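Local coordinates for agmatinase (Deinococcus radiodurans, PDB 1WOH), which probably hydrolyses agmatine to putrescine and urea, as a manganese-dependent member of the arginase (ureohydrolase) family, at residues A[146-150]-A[159-165]; A[175-181]-A[198-204]. All coordinates share one frame; numbering follows the deposited sequence.

Contact 1 (A[146-150]-A[159-165])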
ATOM      1  N   LEU A 146      20.340  13.010  18.751  1.00 13.77           N
ATOM      2  CA  LEU A 146      20.735  14.254  19.404  1.00 12.63           C
ATOM      3  C   LEU A 146      20.530  15.496  18.531  1.00 11.17           C
ATOM      4  O   LEU A 146      20.102  16.539  19.020  1.00 11.83           O
ATOM      5  CB  LEU A 146      22.195  14.174  19.860  1.00 14.12           C
ATOM      6  CG  LEU A 146      22.693  15.357  20.698  1.00 14.73           C
ATOM      7  CD1 LEU A 146      21.910  15.446  22.005  1.00 17.40           C
ATOM      8  CD2 LEU A 146      24.173  15.182  20.977  1.00 16.79           C
ATOM      9  N   ASP A 147      20.835  15.377  17.241  1.00 11.00           N
ATOM     10  CA  ASP A 147      20.683  16.482  16.292  1.00 11.29           C
ATOM     11  C   ASP A 147      21.392  17.778  16.716  1.00 11.15           C
ATOM     12  O   ASP A 147      20.833  18.881  16.631  1.00 11.71           O
ATOM     13  CB  ASP A 147      19.193  16.739  16.024  1.00 13.80           C
ATOM     14  CG  ASP A 147      18.517  15.562  15.331  1.00 14.15           C
ATOM     15  OD1 ASP A 147      19.226  14.775  14.668  1.00 15.35           O
ATOM     16  OD2 ASP A 147      17.279  15.420  15.435  1.00 17.85           O
ATOM     17  N   PHE A 148      22.635  17.621  17.156  1.00 12.44           N
ATOM     18  CA  PHE A 148      23.476  18.735  17.585  1.00 12.78           C
ATOM     19  C   PHE A 148      24.784  18.682  16.782  1.00 13.03           C
ATOM     20  O   PHE A 148      25.833  19.137  17.238  1.00 12.40           O
ATOM     21  CB  PHE A 148      23.794  18.612  19.080  1.00 12.99           C
ATOM     22  CG  PHE A 148      24.282  19.891  19.705  1.00 12.78           C
ATOM     23  CD1 PHE A 148      23.448  21.000  19.778  1.00 10.88           C
ATOM     24  CD2 PHE A 148      25.574  19.986  20.228  1.00 14.11           C
ATOM     25  CE1 PHE A 148      23.885  22.192  20.361  1.00 14.15           C
ATOM     26  CE2 PHE A 148      26.020  21.172  20.811  1.00 13.62           C
ATOM     27  CZ  PHE A 148      25.168  22.276  20.874  1.00 11.22           C
ATOM     28  N   THR A 149      24.710  18.125  15.579  1.00 13.18           N
ATOM     29  CA  THR A 149      25.889  17.997  14.724  1.00 12.41           C
ATOM     30  C   THR A 149      26.249  19.309  14.025  1.00 12.73           C
ATOM     31  O   THR A 149      25.375  20.077  13.641  1.00 12.88           O
ATOM     32  CB  THR A 149      25.653  16.879  13.682  1.00 11.26           C
ATOM     33  OG1 THR A 149      25.668  15.612  14.352  1.00 12.36           O
ATOM     34  CG2 THR A 149      26.722  16.899  12.591  1.00 12.26           C
ATOM     35  N   ASP A 150      27.545  19.577  13.880  1.00 13.30           N
ATOM     36  CA  ASP A 150      27.985  20.796  13.207  1.00 13.89           C
ATOM     37  C   ASP A 150      27.771  20.636  11.697  1.00 13.90           C
ATOM     38  O   ASP A 150      26.938  21.325  11.105  1.00 15.60           O
ATOM     39  CB  ASP A 150      29.464  21.073  13.515  1.00 12.96           C
ATOM     40  CG  ASP A 150      29.971  22.342  12.850  1.00 16.91           C
ATOM     41  OD1 ASP A 150      29.159  23.040  12.203  1.00 16.93           O
ATOM     42  OD2 ASP A 150      31.182  22.642  12.978  1.00 19.44           O
ATOM     43  N   ASN A 159      19.163  18.031   8.884  1.00 10.03           N
ATOM     44  CA  ASN A 159      18.325  17.831  10.057  1.00 10.98           C
ATOM     45  C   ASN A 159      19.127  17.291  11.241  1.00 11.00           C
ATOM     46  O   ASN A 159      18.568  17.009  12.303  1.00 10.82           O
ATOM     47  CB  ASN A 159      17.133  16.912   9.735  1.00 11.76           C
ATOM     48  CG  ASN A 159      17.547  15.523   9.272  1.00 14.44           C
ATOM     49  OD1 ASN A 159      18.671  15.333   8.804  1.00 17.73           O
ATOM     50  ND2 ASN A 159      16.656  14.550   9.408  1.00 11.18           N
ATOM     51  N   SER A 160      20.228  16.971  11.055  1.00 11.46           N
ATOM     52  CA  SER A 160      21.057  16.490  12.160  1.00 11.77           C
ATOM     53  C   SER A 160      21.735  17.664  12.884  1.00 10.88           C
ATOM     54  O   SER A 160      22.425  17.462  13.888  1.00 10.72           O
ATOM     55  CB  SER A 160      22.142  15.536  11.643  1.00 12.03           C
ATOM     56  OG  SER A 160      21.574  14.390  11.038  1.00 12.98           O
ATOM     57  N   SER A 161      21.518  18.883  12.390  1.00 11.21           N
ATOM     58  CA  SER A 161      22.148  20.079  12.963  1.00 11.72           C
ATOM     59  C   SER A 161      21.256  21.217  13.484  1.00 11.03           C
ATOM     60  O   SER A 161      21.781  22.250  13.903  1.00 12.76           O
ATOM     61  CB  SER A 161      23.083  20.711  11.925  1.00 11.09           C
ATOM     62  OG  SER A 161      24.033  19.793  11.422  1.00 13.31           O
ATOM     63  N   PRO A 162      19.923  21.052  13.503  1.00 11.60           N
ATOM     64  CA  PRO A 162      19.123  22.184  13.985  1.00 12.10           C
ATOM     65  C   PRO A 162      19.444  22.831  15.328  1.00 13.33           C
ATOM     66  O   PRO A 162      19.440  24.061  15.436  1.00 11.51           O
ATOM     67  CB  PRO A 162      17.694  21.652  13.915  1.00 13.78           C
ATOM     68  CG  PRO A 162      17.863  20.203  14.184  1.00 12.16           C
ATOM     69  CD  PRO A 162      19.079  19.853  13.346  1.00  9.69           C
ATOM     70  N   PHE A 163      19.714  22.030  16.352  1.00 11.98           N
ATOM     71  CA  PHE A 163      20.002  22.612  17.655  1.00 13.26           C
ATOM     72  C   PHE A 163      21.393  23.212  17.764  1.00 12.61           C
ATOM     73  O   PHE A 163      21.637  24.076  18.604  1.00 13.95           O
ATOM     74  CB  PHE A 163      19.745  21.580  18.753  1.00 11.55           C
ATOM     75  CG  PHE A 163      18.309  21.167  18.837  1.00 14.10           C
ATOM     76  CD1 PHE A 163      17.911  19.893  18.447  1.00 14.55           C
ATOM     77  CD2 PHE A 163      17.340  22.081  19.238  1.00 12.72           C
ATOM     78  CE1 PHE A 163      16.555  19.534  18.451  1.00 13.63           C
ATOM     79  CE2 PHE A 163      15.985  21.736  19.247  1.00 13.41           C
ATOM     80  CZ  PHE A 163      15.594  20.459  18.852  1.00 12.96           C
ATOM     81  N   ARG A 164      22.297  22.770  16.898  1.00 12.61           N
ATOM     82  CA  ARG A 164      23.654  23.301  16.886  1.00 14.08           C
ATOM     83  C   ARG A 164      23.564  24.686  16.246  1.00 12.35           C
ATOM     84  O   ARG A 164      24.152  25.653  16.743  1.00 13.12           O
ATOM     85  CB  ARG A 164      24.570  22.382  16.067  1.00 11.69           C
ATOM     86  CG  ARG A 164      26.059  22.691  16.199  1.00 12.97           C
ATOM     87  CD  ARG A 164      26.544  22.511  17.635  1.00 13.15           C
ATOM     88  NE  ARG A 164      27.996  22.647  17.738  1.00 15.30           N
ATOM     89  CZ  ARG A 164      28.865  21.652  17.575  1.00 16.28           C
ATOM     90  NH1 ARG A 164      28.443  20.417  17.309  1.00 17.30           N
ATOM     91  NH2 ARG A 164      30.165  21.895  17.656  1.00 16.33           N
ATOM     92  N   ARG A 165      22.812  24.781  15.150  1.00 14.09           N
ATOM     93  CA  ARG A 165      22.624  26.049  14.452  1.00 12.38           C
ATOM     94  C   ARG A 165      21.854  27.008  15.357  1.00 13.66           C
ATOM     95  O   ARG A 165      22.156  28.196  15.424  1.00 13.64           O
ATOM     96  CB  ARG A 165      21.837  25.843  13.156  1.00 14.34           C
ATOM     97  CG  ARG A 165      22.558  25.032  12.082  1.00 13.70           C
ATOM     98  CD  ARG A 165      23.739  25.815  11.502  1.00 14.39           C
ATOM     99  NE  ARG A 165      24.952  25.673  12.298  1.00 16.11           N
ATOM    100  CZ  ARG A 165      25.695  24.573  12.329  1.00 15.39           C
ATOM    101  NH1 ARG A 165      25.349  23.518  11.603  1.00 15.48           N
ATOM    102  NH2 ARG A 165      26.785  24.522  13.083  1.00 14.85           N
TER
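R164 and R165, at the start of helix 162-169, hold the 146-150 loop by two carbonyl oxygens and the D150 carboxylate. R164 NH1 lies 2.9 Å from F148 O and meets it in both the carbonyl and guanidinium planes. R165 grips D150 end-on with two nitrogens. R165 NH1 bonds D150 O at 2.8 Å, on a lone pair. R165 NH2 forms a salt bridge to D150 OD1 at 2.9 Å, reached from above the carboxylate plane. The two flat groups are turned 55° apart. The R165 chain bends at chi2 and chi3, turning its guanidinium back to the loop. D150 OD1 also pairs with K156, R165 NE with E168, and R164 NH1 with E189.

Backbone and hydroxyl bonds fix the middle of the loop. T149 N donates to S160 O at 2.9 Å. S161 OG donates to T149 O at 2.6 Å, from above the carbonyl plane. S161 is the N-cap residue, yet its hydroxyl serves the loop and makes no capping bond. F163 N makes only a weak hydrogen bond to D147 O. The T149 hydroxyl turns to D187.

The loop follows strand 137-142 of the arginase alpha/beta fold and carries part of the dimanganese site. D147 is a ligand of one manganese ion in this enzyme, though no metal is bound to this chain in the model. Its side chain lies beside D143 and H121, two further ligands.

Apolar contacts centre on F148. R164 CD sits over the middle of its ring, 3.5 Å from the centroid, in a CH-pi contact. With CG anti to the backbone N (chi1 -162°), the F148 ring swings across the helix start, and F148 CD1 comes 3.9 Å from F163 CB. The F163 ring meets H121 nearly at right angles.

Contact 2 (A[175-181]-A[198-204])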
ATOM      1  N   HIS A 175      19.997  26.113  27.434  1.00 15.03           N
ATOM      2  CA  HIS A 175      20.019  24.720  27.835  1.00 14.78           C
ATOM      3  C   HIS A 175      19.044  23.859  27.064  1.00 13.68           C
ATOM      4  O   HIS A 175      17.963  24.303  26.698  1.00 14.11           O
ATOM      5  CB  HIS A 175      19.711  24.624  29.337  1.00 15.13           C
ATOM      6  CG  HIS A 175      19.835  23.242  29.895  1.00 13.83           C
ATOM      7  ND1 HIS A 175      18.769  22.373  29.984  1.00 16.85           N
ATOM      8  CD2 HIS A 175      20.912  22.566  30.357  1.00 14.91           C
ATOM      9  CE1 HIS A 175      19.184  21.220  30.479  1.00 15.41           C
ATOM     10  NE2 HIS A 175      20.482  21.311  30.713  1.00 16.35           N
ATOM     11  N   ILE A 176      19.457  22.626  26.806  1.00 13.39           N
ATOM     12  CA  ILE A 176      18.614  21.656  26.119  1.00 12.08           C
ATOM     13  C   ILE A 176      18.603  20.368  26.920  1.00 12.90           C
ATOM     14  O   ILE A 176      19.633  19.924  27.429  1.00 13.79           O
ATOM     15  CB  ILE A 176      19.131  21.314  24.696  1.00 11.65           C
ATOM     16  CG1 ILE A 176      19.172  22.571  23.829  1.00 11.65           C
ATOM     17  CG2 ILE A 176      18.201  20.284  24.035  1.00 11.03           C
ATOM     18  CD1 ILE A 176      19.634  22.298  22.381  1.00 11.25           C
ATOM     19  N   THR A 177      17.424  19.778  27.043  1.00 12.76           N
ATOM     20  CA  THR A 177      17.276  18.514  27.737  1.00 12.84           C
ATOM     21  C   THR A 177      16.734  17.589  26.659  1.00 11.30           C
ATOM     22  O   THR A 177      15.620  17.790  26.183  1.00 13.80           O
ATOM     23  CB  THR A 177      16.245  18.602  28.874  1.00 14.85           C
ATOM     24  OG1 THR A 177      16.702  19.531  29.864  1.00 16.50           O
ATOM     25  CG2 THR A 177      16.052  17.233  29.510  1.00 14.33           C
ATOM     26  N   THR A 178      17.525  16.592  26.276  1.00 11.15           N
ATOM     27  CA  THR A 178      17.122  15.649  25.232  1.00 12.05           C
ATOM     28  C   THR A 178      16.792  14.298  25.835  1.00 10.83           C
ATOM     29  O   THR A 178      17.607  13.710  26.547  1.00 12.38           O
ATOM     30  CB  THR A 178      18.243  15.484  24.201  1.00 14.46           C
ATOM     31  OG1 THR A 178      18.651  16.782  23.753  1.00 14.61           O
ATOM     32  CG2 THR A 178      17.757  14.675  23.004  1.00 13.86           C
ATOM     33  N   VAL A 179      15.600  13.796  25.527  1.00 11.99           N
ATOM     34  CA  VAL A 179      15.165  12.525  26.085  1.00 11.13           C
ATOM     35  C   VAL A 179      14.714  11.534  25.021  1.00 10.69           C
ATOM     36  O   VAL A 179      13.967  11.894  24.114  1.00 10.61           O
ATOM     37  CB  VAL A 179      13.999  12.756  27.071  1.00 12.08           C
ATOM     38  CG1 VAL A 179      13.585  11.443  27.721  1.00 13.51           C
ATOM     39  CG2 VAL A 179      14.406  13.788  28.110  1.00 15.90           C
ATOM     40  N   GLY A 180      15.172  10.289  25.148  1.00 12.72           N
ATOM     41  CA  GLY A 180      14.794   9.244  24.213  1.00 10.86           C
ATOM     42  C   GLY A 180      15.908   8.744  23.313  1.00 11.34           C
ATOM     43  O   GLY A 180      15.694   7.837  22.506  1.00 10.41           O
ATOM     44  N   LEU A 181      17.101   9.313  23.462  1.00 10.13           N
ATOM     45  CA  LEU A 181      18.239   8.935  22.628  1.00 12.30           C
ATOM     46  C   LEU A 181      18.563   7.446  22.648  1.00 12.22           C
ATOM     47  O   LEU A 181      18.577   6.806  23.705  1.00 12.16           O
ATOM     48  CB  LEU A 181      19.486   9.725  23.042  1.00 14.55           C
ATOM     49  CG  LEU A 181      19.426  11.255  22.974  1.00 16.30           C
ATOM     50  CD1 LEU A 181      20.780  11.829  23.360  1.00 18.88           C
ATOM     51  CD2 LEU A 181      19.051  11.706  21.568  1.00 15.55           C
ATOM     52  N   GLY A 198      26.772  21.905  28.947  1.00 18.14           N
ATOM     53  CA  GLY A 198      25.873  21.703  30.069  1.00 17.84           C
ATOM     54  C   GLY A 198      24.532  21.095  29.693  1.00 17.78           C
ATOM     55  O   GLY A 198      23.663  20.933  30.552  1.00 17.09           O
ATOM     56  N   HIS A 199      24.349  20.758  28.418  1.00 16.81           N
ATOM     57  CA  HIS A 199      23.079  20.166  27.993  1.00 15.53           C
ATOM     58  C   HIS A 199      22.860  18.842  28.721  1.00 13.71           C
ATOM     59  O   HIS A 199      23.811  18.174  29.136  1.00 15.63           O
ATOM     60  CB  HIS A 199      23.066  19.937  26.480  1.00 15.94           C
ATOM     61  CG  HIS A 199      22.983  21.197  25.671  1.00 15.01           C
ATOM     62  ND1 HIS A 199      23.140  22.452  26.218  1.00 18.60           N
ATOM     63  CD2 HIS A 199      22.774  21.389  24.347  1.00 16.40           C
ATOM     64  CE1 HIS A 199      23.028  23.363  25.267  1.00 17.62           C
ATOM     65  NE2 HIS A 199      22.806  22.743  24.121  1.00 18.74           N
ATOM     66  N   THR A 200      21.595  18.466  28.878  1.00 14.40           N
ATOM     67  CA  THR A 200      21.246  17.228  29.564  1.00 14.39           C
ATOM     68  C   THR A 200      20.826  16.169  28.555  1.00 14.24           C
ATOM     69  O   THR A 200      19.902  16.372  27.769  1.00 15.91           O
ATOM     70  CB  THR A 200      20.105  17.469  30.566  1.00 14.88           C
ATOM     71  OG1 THR A 200      20.499  18.496  31.485  1.00 17.25           O
ATOM     72  CG2 THR A 200      19.790  16.195  31.348  1.00 14.06           C
ATOM     73  N   ILE A 201      21.522  15.042  28.587  1.00 13.94           N
ATOM     74  CA  ILE A 201      21.265  13.943  27.675  1.00 15.55           C
ATOM     75  C   ILE A 201      20.658  12.779  28.443  1.00 15.19           C
ATOM     76  O   ILE A 201      21.296  12.213  29.328  1.00 15.02           O
ATOM     77  CB  ILE A 201      22.585  13.500  26.997  1.00 15.85           C
ATOM     78  CG1 ILE A 201      23.109  14.638  26.119  1.00 19.54           C
ATOM     79  CG2 ILE A 201      22.372  12.227  26.196  1.00 17.71           C
ATOM     80  CD1 ILE A 201      24.370  14.291  25.339  1.00 20.07           C
ATOM     81  N   ILE A 202      19.422  12.430  28.109  1.00 14.11           N
ATOM     82  CA  ILE A 202      18.743  11.332  28.790  1.00 14.24           C
ATOM     83  C   ILE A 202      18.415  10.200  27.818  1.00 12.57           C
ATOM     84  O   ILE A 202      17.423  10.257  27.093  1.00 13.49           O
ATOM     85  CB  ILE A 202      17.438  11.825  29.468  1.00 13.85           C
ATOM     86  CG1 ILE A 202      17.749  13.005  30.400  1.00 15.39           C
ATOM     87  CG2 ILE A 202      16.809  10.692  30.272  1.00 15.31           C
ATOM     88  CD1 ILE A 202      16.514  13.647  31.044  1.00 15.56           C
ATOM     89  N   PRO A 203      19.257   9.157  27.787  1.00 13.84           N
ATOM     90  CA  PRO A 203      19.057   8.004  26.900  1.00 14.82           C
ATOM     91  C   PRO A 203      17.724   7.322  27.199  1.00 15.72           C
ATOM     92  O   PRO A 203      17.224   7.403  28.319  1.00 16.45           O
ATOM     93  CB  PRO A 203      20.240   7.100  27.236  1.00 16.02           C
ATOM     94  CG  PRO A 203      21.281   8.058  27.749  1.00 17.01           C
ATOM     95  CD  PRO A 203      20.475   8.989  28.598  1.00 15.77           C
ATOM     96  N   MET A 204      17.151   6.657  26.200  1.00 15.80           N
ATOM     97  CA  MET A 204      15.879   5.960  26.386  1.00 17.71           C
ATOM     98  C   MET A 204      16.008   4.912  27.494  1.00 18.60           C
ATOM     99  O   MET A 204      15.055   4.660  28.230  1.00 17.57           O
ATOM    100  CB  MET A 204      15.456   5.281  25.079  1.00 16.23           C
ATOM    101  CG  MET A 204      14.126   4.550  25.144  1.00 14.12           C
ATOM    102  SD  MET A 204      12.733   5.630  25.512  1.00 11.79           S
ATOM    103  CE  MET A 204      11.730   4.535  26.511  1.00 13.93           C
TER
HETATM  104  O   HOH W   1      20.706  17.787  25.076  1.00 16.85           O
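V179 and I202 form the close-packed part of this parallel strand pair. Their side chains lie side by side, V179 CG2 3.6 Å from I202 CD1. The same methyl of I202 reaches T177 CG2. T178 and I201 point to the other face, where I201 packs on helix 188-196. L181 crosses I201 at about a right angle, and L181 CD1 is 3.3 Å from I201 CG2, closer than usual van der Waals contact. I176 lies over one face of the buried H199 ring, with I176 CB 4.0 Å from the centroid in a CH-pi contact.

Four backbone bonds join the strands, each donor nearly in line with the C=O it meets. T200 N donates to I176 O, T178 N to T200 O, I202 N to T178 O at 2.7 Å, and G180 N to I202 O. Beyond them M204 N bonds L181 O at 2.9 Å. A water donates to T178 OG1 and to T200 O; Q141 also bonds that hydroxyl.

The start of the pair is looser and nearer solvent. G198 is exposed and closes helix 188-196 in a Schellman motif. With chi1 at -174° the H175 side chain extends away from its own N, and its ring edge reaches T200. H175 NE2 and T200 OG1 share a hydrogen bond of 2.9 Å.

Strand 200-203 is an edge strand of the main sheet within this chain; L69 of a second subunit packs on I201 and P203. Strands 173-181 and 200-203 with helix 188-196 make a beta-alpha-beta crossover at the edge of the arginase-fold parallel sheet.

Contact 2 is the more buried of the two and belongs to the main sheet. Contact 1 is partly buried and lies in the loop and helix start that precede strand 173-181. Regular backbone bonds and aliphatic side chains join the strands of contact 2, whereas side-chain donors, two arginines and a serine, hold much of the irregular loop of contact 1. Helix 188-196 packs against both, through L146, F148 and T149 in contact 1 and H199 and I201 in contact 2. The two also meet directly: L146 packs on T178 and L181, and F148 meets H199 edge-to-face. Contact 1 supplies a metal ligand itself; contact 2 approaches the site through T178, near D143.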